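Local atomic coordinates of TfuB1 (Thermobifida fusca, PDB entry 6JX3), a protein that binds the leader peptide of a lasso peptide precursor as the recognition element (RRE) of the biosynthetic machinery, and also binds zinc ions. Residues V25-Y30 with I52-L57; F68-S71 with E76-D79. All coordinates share one frame; numbering follows the deposited sequence.

Contact 1. Residues V25-Y30 with I52-L57; sequences VAQTDY and IVQRLL
Gln27 and Gln54 face each other across the junction between the sheet and the first helix of this PqqD-like fold, a three-stranded antiparallel sheet followed by a bundle of three helices in the manner of a winged helix-turn-helix domain. Gln27 sits on the edge strand 23-27 and Gln54 on helix 47-57, and their side chains come from opposite directions until only the amides are close. The two reach this point by different routes. Gln54 runs extended beyond CG (chi2 155°), and its amide projects well off the helix, while the chain of Gln27 bends at CG (chi2 -69°). The amide planes stand 60° apart, neither stacked nor coplanar. Gln27 NE2 lies 3.4 Å from Gln54 NE2 as built, but the orientation of each amide is doubtful; with one of them turned over, an N-H would face a C=O, and the pair may be a hydrogen bond. The side chain of Met32 on the middle strand 32-36 touches both glutamines. This is an outer, largely polar contact; the apolar work is done by other faces of the same segments, with Val25 packing on Met32 and Leu34, and Ile52 and Val53 turning to helix 77-93. Further along, Thr28 OG1 serves twice: it donates to Gly31 O and accepts a weak bond from Tyr30 N, 3.0 Å from Thr28 OG1 with an N-H...O angle of 134°.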
# COMPACT_ATOMS: atom_id res chain seq x y z
N VAL A 25 -3.84 -6.37 -9.06
CA VAL A 25 -4.46 -5.20 -8.45
C VAL A 25 -5.81 -4.94 -9.12
O VAL A 25 -5.95 -5.11 -10.33
CB VAL A 25 -3.57 -3.95 -8.61
CG1 VAL A 25 -4.16 -2.78 -7.82
CG2 VAL A 25 -2.12 -4.27 -8.21
N ALA A 26 -6.78 -4.50 -8.33
CA ALA A 26 -8.03 -4.02 -8.89
C ALA A 26 -8.42 -2.72 -8.20
O ALA A 26 -8.19 -2.56 -7.00
CB ALA A 26 -9.15 -5.06 -8.73
N GLN A 27 -9.00 -1.80 -8.96
CA GLN A 27 -9.66 -0.63 -8.38
C GLN A 27 -11.15 -0.92 -8.30
O GLN A 27 -11.79 -1.19 -9.33
CB GLN A 27 -9.39 0.62 -9.22
CG GLN A 27 -7.92 0.90 -9.46
CD GLN A 27 -7.18 1.31 -8.20
OE1 GLN A 27 -7.80 1.76 -7.23
NE2 GLN A 27 -5.87 1.17 -8.21
N THR A 28 -11.71 -0.86 -7.10
CA THR A 28 -13.12 -1.18 -6.87
C THR A 28 -13.81 -0.04 -6.14
O THR A 28 -13.20 0.98 -5.80
CB THR A 28 -13.27 -2.47 -6.06
OG1 THR A 28 -13.08 -2.20 -4.66
CG2 THR A 28 -12.25 -3.47 -6.50
N ASP A 29 -15.12 -0.22 -5.90
CA ASP A 29 -15.89 0.75 -5.15
C ASP A 29 -15.48 0.80 -3.68
O ASP A 29 -15.70 1.81 -3.02
CB ASP A 29 -17.39 0.45 -5.27
CG ASP A 29 -17.92 0.62 -6.69
OD1 ASP A 29 -17.25 1.30 -7.50
OD2 ASP A 29 -19.00 0.07 -6.99
N TYR A 30 -14.88 -0.28 -3.17
CA TYR A 30 -14.34 -0.28 -1.81
C TYR A 30 -12.95 0.33 -1.75
O TYR A 30 -12.51 0.72 -0.66
CB TYR A 30 -14.31 -1.70 -1.25
CG TYR A 30 -15.57 -2.50 -1.49
CD1 TYR A 30 -15.56 -3.61 -2.32
CD2 TYR A 30 -16.77 -2.14 -0.89
CE1 TYR A 30 -16.71 -4.35 -2.55
CE2 TYR A 30 -17.93 -2.87 -1.12
CZ TYR A 30 -17.89 -3.97 -1.94
OH TYR A 30 -19.04 -4.70 -2.17
N ILE A 52 0.13 5.63 -1.48
CA ILE A 52 1.54 5.34 -1.25
C ILE A 52 2.01 4.25 -2.20
O ILE A 52 3.06 4.38 -2.84
CB ILE A 52 1.78 4.95 0.22
CG1 ILE A 52 1.49 6.14 1.14
CG2 ILE A 52 3.21 4.44 0.39
CD1 ILE A 52 1.39 5.76 2.61
N VAL A 53 1.26 3.15 -2.28
CA VAL A 53 1.69 2.04 -3.12
C VAL A 53 1.76 2.48 -4.58
O VAL A 53 2.71 2.15 -5.30
CB VAL A 53 0.76 0.83 -2.94
CG1 VAL A 53 1.07 -0.23 -4.00
CG2 VAL A 53 0.94 0.25 -1.54
N GLN A 54 0.75 3.22 -5.04
CA GLN A 54 0.76 3.69 -6.43
C GLN A 54 1.99 4.54 -6.71
O GLN A 54 2.63 4.40 -7.76
CB GLN A 54 -0.51 4.47 -6.74
CG GLN A 54 -1.73 3.57 -6.90
CD GLN A 54 -3.03 4.29 -6.60
OE1 GLN A 54 -3.05 5.50 -6.38
NE2 GLN A 54 -4.13 3.54 -6.59
N ARG A 55 2.37 5.42 -5.78
CA ARG A 55 3.52 6.28 -6.04
C ARG A 55 4.82 5.49 -5.95
O ARG A 55 5.75 5.73 -6.73
CB ARG A 55 3.54 7.46 -5.07
CG ARG A 55 2.50 8.52 -5.43
CD ARG A 55 2.70 9.77 -4.61
NE ARG A 55 4.09 10.20 -4.65
CZ ARG A 55 4.53 11.28 -5.28
NH1 ARG A 55 3.68 12.07 -5.93
NH2 ARG A 55 5.82 11.56 -5.26
N LEU A 56 4.90 4.51 -5.04
CA LEU A 56 6.09 3.66 -5.01
C LEU A 56 6.22 2.86 -6.30
O LEU A 56 7.33 2.70 -6.82
CB LEU A 56 6.04 2.74 -3.79
CG LEU A 56 6.20 3.44 -2.44
CD1 LEU A 56 6.07 2.42 -1.32
CD2 LEU A 56 7.53 4.18 -2.33
N LEU A 57 5.11 2.35 -6.82
CA LEU A 57 5.17 1.57 -8.05
C LEU A 57 5.55 2.44 -9.24
O LEU A 57 6.14 1.95 -10.20
CB LEU A 57 3.84 0.87 -8.31
CG LEU A 57 3.55 -0.28 -7.34
CD1 LEU A 57 2.19 -0.88 -7.61
CD2 LEU A 57 4.66 -1.33 -7.44

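Contact 2. Residues F68-S71 with E76-D79; sequences FLTS and ERTD
Thr70 meets Arg77 where helix 62-72 nears its end and helix 77-93 begins, two helices joined by a short turn with Glu76 as N-cap of the second. Thr70 CG2 is the atom that does the touching. From CB, chi1 of 68° sets OG1 between the backbone N and the carbonyl carbon and turns the CG2 methyl to the first turn of helix 77-93. There CG2 comes down on the backbone, 3.3 Å from Arg77 CA and 3.5 Å from Arg77 N; it is 3.8 Å from Arg77 CB and equally far from Glu76 C. The shortest of these distances is doubtful, because Thr70 was deposited in two conformers. In this conformer the other branch, OG1, bonds to Gln67 O and more weakly to Ala66 O, within its own helix. Arg77 bends at chi2 (90°) and lies against Ala63, Ala66 and Gln67 of helix 62-72, while its NE forms a salt bridge with Glu81, one turn further along. Next to Thr70, Ser71 OG donates to Phe68 O over 2.9 Å, 23° out of the carbonyl plane. Asp79 OD1 is placed as a zinc ligand, with the caution that Asp79 too has two conformers. Inward of this surface contact, Leu69 packs on Ala80 and Ile84 of helix 77-93, and Phe68 lies against Leu51 of helix 47-57.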
# COMPACT_ATOMS: atom_id res chain seq x y z
N PHE A 68 5.23 14.22 -0.60
CA PHE A 68 3.88 14.35 -1.13
C PHE A 68 2.85 14.34 -0.01
O PHE A 68 1.99 15.23 0.06
CB PHE A 68 3.61 13.22 -2.13
CG PHE A 68 2.16 13.02 -2.41
CD1 PHE A 68 1.49 13.82 -3.32
CD2 PHE A 68 1.46 12.03 -1.76
CE1 PHE A 68 0.15 13.63 -3.56
CE2 PHE A 68 0.12 11.85 -1.99
CZ PHE A 68 -0.53 12.64 -2.90
N LEU A 69 2.94 13.36 0.89
CA LEU A 69 1.93 13.26 1.94
C LEU A 69 1.89 14.53 2.78
O LEU A 69 0.81 15.02 3.11
CB LEU A 69 2.19 12.04 2.82
CG LEU A 69 1.94 10.68 2.18
CD1 LEU A 69 2.26 9.60 3.17
CD2 LEU A 69 0.47 10.56 1.73
N THR A 70 3.05 15.08 3.15
CA THR A 70 3.05 16.27 3.99
C THR A 70 2.53 17.48 3.24
O THR A 70 1.94 18.38 3.85
CB THR A 70 4.44 16.56 4.55
OG1 THR A 70 5.33 16.95 3.49
CG2 THR A 70 4.96 15.34 5.21
N SER A 71 2.71 17.52 1.92
CA SER A 71 2.24 18.67 1.16
C SER A 71 0.75 18.59 0.88
O SER A 71 0.12 19.63 0.64
CB SER A 71 3.02 18.78 -0.15
OG SER A 71 2.57 17.82 -1.09
N GLU A 76 2.67 15.34 9.73
CA GLU A 76 4.06 15.75 9.85
C GLU A 76 4.94 14.84 9.01
O GLU A 76 4.65 13.66 8.84
CB GLU A 76 4.51 15.71 11.30
CG GLU A 76 3.76 16.66 12.21
CD GLU A 76 4.29 18.08 12.13
OE1 GLU A 76 5.36 18.28 11.51
OE2 GLU A 76 3.63 18.99 12.67
N ARG A 77 6.03 15.41 8.49
CA ARG A 77 6.98 14.61 7.71
C ARG A 77 7.45 13.38 8.47
O ARG A 77 7.52 12.28 7.90
CB ARG A 77 8.16 15.49 7.31
CG ARG A 77 9.34 14.71 6.82
CD ARG A 77 9.25 14.51 5.34
NE ARG A 77 10.41 13.79 4.83
CZ ARG A 77 10.97 14.03 3.65
NH1 ARG A 77 10.49 14.98 2.87
NH2 ARG A 77 12.02 13.31 3.26
N THR A 78 7.79 13.54 9.76
CA THR A 78 8.26 12.40 10.53
C THR A 78 7.22 11.29 10.56
O THR A 78 7.54 10.11 10.36
CB THR A 78 8.65 12.86 11.94
OG1 THR A 78 9.51 14.00 11.83
CG2 THR A 78 9.43 11.79 12.66
N ASP A 79 5.95 11.63 10.80
CA ASP A 79 4.90 10.63 10.84
C ASP A 79 4.71 9.99 9.47
O ASP A 79 4.47 8.78 9.37
CB ASP A 79 3.59 11.25 11.31
CG ASP A 79 3.56 11.47 12.81
OD1 ASP A 79 4.30 10.77 13.53
OD2 ASP A 79 2.80 12.36 13.26

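The centres of contact 1 and contact 2 are about 20 Å apart, yet they are joined through the packing of helix 47-57 on helix 62-72, which follow each other in the chain. Arg55 CZ of contact 1 lies 3.8 Å from Phe68 CB of contact 2, and Ile52 CD1 comes to 4.0 Å from Leu69 CD1. Both contacts also reach the bound peptide: Ile52 packs on one of its apolar side chains, and Thr70 O accepts a hydrogen bond from one of its basic side chains. Zinc ions lie by each, about 5 Å from the Gln54 side chain and about 4 Å from that of Glu76.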